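Local coordinates for protein pyruvate kinase 1 (Trypanosoma brucei brucei, PDB 4KCT) that transfers the phosphoryl group of phosphoenolpyruvate to ADP to form pyruvate and ATP, and also decarboxylates oxaloacetate to pyruvate, at residues P15-T27 against V344-S356. Numbering follows the deposited sequence.
Sequences PVAKHRANRIVCT and VQYMARICVEAQS
Q355 grips the loop before strand 23-27 with both ends of its side-chain amide. Q355 NE2 donates to H19 O at 2.9 Å, nearly straight and in the amide plane. Q355 OE1 accepts from A21 N at 2.7 Å, with the donor above the carbonyl plane. The extended chain, with CG anti to the backbone N (chi1 171°), carries the amide out to the loop. A water also donates to Q355 OE1. It bridges to N22, donating to OD1 and accepting from the backbone N.

S356 OG makes a second link. S356 OG accepts from A17 N at 2.8 Å and donates to V352 O, which also takes the helix bond from S356 N on its opposite face.

Van der Waals contacts surround these bonds. V352 packs against the loop: CG1 meets V16 CG2, and V352 CG2 lies 3.5 Å from R20 CB. The R20 chain then passes alongside A348, with R20 NE 3.5 Å from A348 CB. V16 CG1 touches the carboxylate of E353, whose salt bridge is to K274 of the second subunit. Along the strand, the side chains of I24 and M347 lie alongside one another, pointing opposite ways, with I24 CG2 3.9 Å from M347 SD. I24 CD1 reaches A348, and C26 SG packs on V344 CG2 at 3.6 Å.

In this TIM barrel, helix 340-356 follows the eighth strand; its segment 344-356 runs nearly antiparallel to strand 23-27, the first, with 155° between their directions. Sulfur and aliphatic groups dominate between helix and strand, whereas the loop is held both by packing on V352 and A348 and by backbone bonds to Q355 and S356.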
loop_
_atom_site.group_PDB
_atom_site.type_symbol
_atom_site.label_atom_id
_atom_site.label_comp_id
_atom_site.label_asym_id
_atom_site.label_seq_id
_atom_site.Cartn_x
_atom_site.Cartn_y
_atom_site.Cartn_z
ATOM N N PRO A 15 -14.668 -24.129 -9.922
ATOM C CA PRO A 15 -15.799 -23.725 -10.773
ATOM C C PRO A 15 -15.708 -22.236 -11.123
ATOM O O PRO A 15 -15.193 -21.448 -10.328
ATOM C CB PRO A 15 -17.018 -23.986 -9.874
ATOM C CG PRO A 15 -16.554 -25.075 -8.938
ATOM C CD PRO A 15 -15.120 -24.730 -8.649
ATOM N N VAL A 16 -16.091 -21.883 -12.343
ATOM C CA VAL A 16 -16.044 -20.493 -12.783
ATOM C C VAL A 16 -17.323 -19.775 -12.401
ATOM O O VAL A 16 -18.302 -20.416 -11.985
ATOM C CB VAL A 16 -15.776 -20.387 -14.310
ATOM C CG1 VAL A 16 -14.414 -20.984 -14.629
ATOM C CG2 VAL A 16 -16.874 -21.083 -15.109
ATOM N N ALA A 17 -17.291 -18.439 -12.442
ATOM C CA ALA A 17 -18.485 -17.626 -12.203
ATOM C C ALA A 17 -19.686 -18.173 -12.987
ATOM O O ALA A 17 -19.558 -18.522 -14.163
ATOM C CB ALA A 17 -18.219 -16.165 -12.601
ATOM N N LYS A 18 -20.872 -18.114 -12.377
ATOM C CA LYS A 18 -22.097 -18.557 -13.051
ATOM C C LYS A 18 -22.669 -17.479 -13.972
ATOM O O LYS A 18 -23.367 -17.784 -14.920
ATOM C CB LYS A 18 -23.156 -18.960 -12.029
ATOM C CG LYS A 18 -22.817 -20.219 -11.251
ATOM C CD LYS A 18 -23.912 -20.562 -10.251
ATOM C CE LYS A 18 -23.879 -19.631 -9.053
ATOM N NZ LYS A 18 -24.825 -20.079 -7.996
ATOM N N HIS A 19 -22.420 -16.206 -13.663
ATOM C CA HIS A 19 -23.060 -15.123 -14.413
ATOM C C HIS A 19 -22.036 -14.247 -15.081
ATOM O O HIS A 19 -21.250 -13.583 -14.420
ATOM C CB HIS A 19 -23.957 -14.297 -13.493
ATOM C CG HIS A 19 -24.883 -15.141 -12.651
ATOM N ND1 HIS A 19 -25.804 -15.982 -13.203
ATOM C CD2 HIS A 19 -24.929 -15.359 -11.262
ATOM C CE1 HIS A 19 -26.412 -16.691 -12.211
ATOM N NE2 HIS A 19 -25.862 -16.327 -11.033
ATOM N N ARG A 20 -22.023 -14.273 -16.400
ATOM C CA ARG A 20 -20.976 -13.590 -17.156
ATOM C C ARG A 20 -21.214 -12.085 -17.018
ATOM O O ARG A 20 -22.307 -11.603 -17.296
ATOM C CB ARG A 20 -21.069 -13.998 -18.642
ATOM C CG ARG A 20 -20.200 -13.163 -19.580
ATOM C CD ARG A 20 -20.030 -13.886 -20.922
ATOM N NE ARG A 20 -21.318 -14.288 -21.508
ATOM C CZ ARG A 20 -22.132 -13.432 -22.137
ATOM N NH1 ARG A 20 -21.749 -12.160 -22.309
ATOM N NH2 ARG A 20 -23.217 -13.868 -22.751
ATOM N N ALA A 21 -20.171 -11.346 -16.658
ATOM C CA ALA A 21 -20.281 -9.902 -16.472
ATOM C C ALA A 21 -20.044 -9.129 -17.765
ATOM O O ALA A 21 -20.658 -8.077 -17.992
ATOM C CB ALA A 21 -19.302 -9.445 -15.403
ATOM N N ASN A 22 -19.078 -9.577 -18.572
ATOM C CA ASN A 22 -18.730 -8.818 -19.787
ATOM C C ASN A 22 -19.710 -9.051 -20.930
ATOM O O ASN A 22 -20.502 -10.010 -20.913
ATOM C CB ASN A 22 -17.282 -9.138 -20.249
ATOM C CG ASN A 22 -16.260 -8.778 -19.211
ATOM O OD1 ASN A 22 -15.887 -9.622 -18.372
ATOM N ND2 ASN A 22 -15.910 -7.486 -19.144
ATOM N N ARG A 23 -19.700 -8.138 -21.901
ATOM C CA ARG A 23 -20.751 -8.108 -22.922
ATOM C C ARG A 23 -20.128 -8.254 -24.310
ATOM O O ARG A 23 -19.011 -7.800 -24.538
ATOM C CB ARG A 23 -21.561 -6.799 -22.830
ATOM C CG ARG A 23 -22.300 -6.644 -21.480
ATOM C CD ARG A 23 -23.402 -7.689 -21.359
ATOM N NE ARG A 23 -24.032 -7.664 -20.026
ATOM C CZ ARG A 23 -23.900 -8.633 -19.108
ATOM N NH1 ARG A 23 -23.057 -9.652 -19.313
ATOM N NH2 ARG A 23 -24.521 -8.523 -17.939
ATOM N N ILE A 24 -20.885 -8.861 -25.234
ATOM C CA ILE A 24 -20.378 -9.219 -26.561
ATOM C C ILE A 24 -21.170 -8.473 -27.663
ATOM O O ILE A 24 -22.406 -8.514 -27.699
ATOM C CB ILE A 24 -20.460 -10.748 -26.786
ATOM C CG1 ILE A 24 -19.592 -11.464 -25.740
ATOM C CG2 ILE A 24 -20.039 -11.120 -28.219
ATOM C CD1 ILE A 24 -19.837 -12.975 -25.671
ATOM N N VAL A 25 -20.437 -7.742 -28.498
ATOM C CA VAL A 25 -20.997 -7.036 -29.638
ATOM C C VAL A 25 -20.683 -7.868 -30.899
ATOM O O VAL A 25 -19.540 -8.235 -31.118
ATOM C CB VAL A 25 -20.303 -5.655 -29.776
ATOM C CG1 VAL A 25 -20.800 -4.903 -30.983
ATOM C CG2 VAL A 25 -20.494 -4.831 -28.506
ATOM N N CYS A 26 -21.708 -8.234 -31.658
ATOM C CA CYS A 26 -21.532 -9.025 -32.895
ATOM C C CYS A 26 -21.943 -8.214 -34.097
ATOM O O CYS A 26 -23.044 -7.656 -34.129
ATOM C CB CYS A 26 -22.400 -10.282 -32.853
ATOM S SG CYS A 26 -22.001 -11.346 -31.455
ATOM N N THR A 27 -21.080 -8.196 -35.104
ATOM C CA THR A 27 -21.417 -7.637 -36.410
ATOM C C THR A 27 -22.284 -8.580 -37.231
ATOM O O THR A 27 -21.982 -9.775 -37.352
ATOM C CB THR A 27 -20.150 -7.303 -37.204
ATOM O OG1 THR A 27 -19.284 -6.543 -36.371
ATOM C CG2 THR A 27 -20.500 -6.475 -38.482
ATOM N N VAL A 344 -19.025 -16.995 -30.837
ATOM C CA VAL A 344 -19.650 -16.258 -29.733
ATOM C C VAL A 344 -19.619 -17.078 -28.441
ATOM O O VAL A 344 -19.318 -16.556 -27.373
ATOM C CB VAL A 344 -21.079 -15.826 -30.067
ATOM C CG1 VAL A 344 -21.789 -15.306 -28.809
ATOM C CG2 VAL A 344 -21.060 -14.762 -31.191
ATOM N N GLN A 345 -19.886 -18.374 -28.554
ATOM C CA GLN A 345 -19.811 -19.258 -27.396
ATOM C C GLN A 345 -18.402 -19.330 -26.788
ATOM O O GLN A 345 -18.257 -19.271 -25.572
ATOM C CB GLN A 345 -20.334 -20.669 -27.750
ATOM C CG GLN A 345 -21.854 -20.699 -27.987
ATOM C CD GLN A 345 -22.296 -21.941 -28.764
ATOM O OE1 GLN A 345 -21.559 -22.906 -28.851
ATOM N NE2 GLN A 345 -23.461 -21.869 -29.403
ATOM N N TYR A 346 -17.363 -19.429 -27.633
ATOM C CA TYR A 346 -15.973 -19.364 -27.128
ATOM C C TYR A 346 -15.724 -18.038 -26.447
ATOM O O TYR A 346 -15.104 -17.990 -25.383
ATOM C CB TYR A 346 -14.946 -19.542 -28.249
ATOM C CG TYR A 346 -14.390 -20.924 -28.362
ATOM C CD1 TYR A 346 -13.492 -21.408 -27.426
ATOM C CD2 TYR A 346 -14.797 -21.777 -29.393
ATOM C CE1 TYR A 346 -12.994 -22.694 -27.519
ATOM C CE2 TYR A 346 -14.323 -23.068 -29.478
ATOM C CZ TYR A 346 -13.384 -23.505 -28.569
ATOM O OH TYR A 346 -12.917 -24.789 -28.648
ATOM N N MET A 347 -16.126 -16.950 -27.110
ATOM C CA MET A 347 -15.873 -15.612 -26.567
ATOM C C MET A 347 -16.499 -15.464 -25.173
ATOM O O MET A 347 -15.846 -15.009 -24.237
ATOM C CB MET A 347 -16.445 -14.526 -27.485
ATOM C CG MET A 347 -16.000 -13.135 -27.027
ATOM S SD MET A 347 -16.241 -11.881 -28.330
ATOM C CE MET A 347 -14.527 -11.567 -28.816
ATOM N N ALA A 348 -17.726 -15.949 -25.023
ATOM C CA ALA A 348 -18.391 -15.994 -23.704
ATOM C C ALA A 348 -17.639 -16.828 -22.653
ATOM O O ALA A 348 -17.502 -16.396 -21.511
ATOM C CB ALA A 348 -19.837 -16.481 -23.844
ATOM N N ARG A 349 -17.154 -18.012 -23.029
ATOM C CA ARG A 349 -16.450 -18.877 -22.072
ATOM C C ARG A 349 -15.116 -18.257 -21.653
ATOM O O ARG A 349 -14.714 -18.346 -20.481
ATOM C CB ARG A 349 -16.196 -20.291 -22.672
ATOM C CG ARG A 349 -17.459 -21.132 -22.766
ATOM C CD ARG A 349 -17.170 -22.633 -22.955
ATOM N NE ARG A 349 -16.379 -22.913 -24.148
ATOM C CZ ARG A 349 -16.872 -23.090 -25.382
ATOM N NH1 ARG A 349 -16.055 -23.388 -26.383
ATOM N NH2 ARG A 349 -18.163 -22.941 -25.631
ATOM N N ILE A 350 -14.436 -17.613 -22.602
ATOM C CA ILE A 350 -13.182 -16.919 -22.276
ATOM C C ILE A 350 -13.449 -15.731 -21.327
ATOM O O ILE A 350 -12.690 -15.521 -20.358
ATOM C CB ILE A 350 -12.429 -16.430 -23.547
ATOM C CG1 ILE A 350 -12.063 -17.599 -24.485
ATOM C CG2 ILE A 350 -11.169 -15.644 -23.186
ATOM C CD1 ILE A 350 -11.831 -17.103 -25.933
ATOM N N CYS A 351 -14.453 -14.907 -21.648
ATOM C CA CYS A 351 -14.839 -13.805 -20.760
ATOM C C CYS A 351 -15.062 -14.298 -19.344
ATOM O O CYS A 351 -14.564 -13.718 -18.386
ATOM C CB CYS A 351 -16.134 -13.161 -21.245
ATOM S SG CYS A 351 -15.846 -12.109 -22.675
ATOM N N VAL A 352 -15.826 -15.373 -19.213
ATOM C CA VAL A 352 -16.099 -15.942 -17.880
ATOM C C VAL A 352 -14.853 -16.413 -17.128
ATOM O O VAL A 352 -14.725 -16.169 -15.906
ATOM C CB VAL A 352 -17.178 -17.045 -17.940
ATOM C CG1 VAL A 352 -17.184 -17.861 -16.645
ATOM C CG2 VAL A 352 -18.547 -16.414 -18.185
ATOM N N GLU A 353 -13.921 -17.079 -17.833
ATOM C CA GLU A 353 -12.665 -17.488 -17.199
ATOM C C GLU A 353 -11.876 -16.258 -16.715
ATOM O O GLU A 353 -11.341 -16.259 -15.609
ATOM C CB GLU A 353 -11.777 -18.306 -18.155
ATOM C CG GLU A 353 -12.271 -19.703 -18.429
ATOM C CD GLU A 353 -12.105 -20.641 -17.247
ATOM O OE1 GLU A 353 -12.719 -21.722 -17.275
ATOM O OE2 GLU A 353 -11.269 -20.357 -16.363
ATOM N N ALA A 354 -11.741 -15.254 -17.582
ATOM C CA ALA A 354 -11.011 -14.022 -17.232
ATOM C C ALA A 354 -11.653 -13.306 -16.030
ATOM O O ALA A 354 -10.982 -12.966 -15.083
ATOM C CB ALA A 354 -10.970 -13.071 -18.429
ATOM N N GLN A 355 -12.969 -13.147 -16.078
ATOM C CA GLN A 355 -13.761 -12.647 -14.940
ATOM C C GLN A 355 -13.490 -13.422 -13.642
ATOM O O GLN A 355 -13.184 -12.820 -12.606
ATOM C CB GLN A 355 -15.255 -12.731 -15.304
ATOM C CG GLN A 355 -16.231 -12.457 -14.159
ATOM C CD GLN A 355 -17.667 -12.679 -14.590
ATOM O OE1 GLN A 355 -17.969 -12.716 -15.790
ATOM N NE2 GLN A 355 -18.565 -12.819 -13.617
ATOM N N SER A 356 -13.458 -14.757 -13.732
ATOM C CA SER A 356 -13.260 -15.595 -12.541
ATOM C C SER A 356 -11.828 -15.474 -11.999
ATOM O O SER A 356 -11.569 -15.780 -10.847
ATOM C CB SER A 356 -13.568 -17.074 -12.856
ATOM O OG SER A 356 -14.894 -17.228 -13.369
HETATM O O HOH W 1 -17.359 -11.897 -18.183
#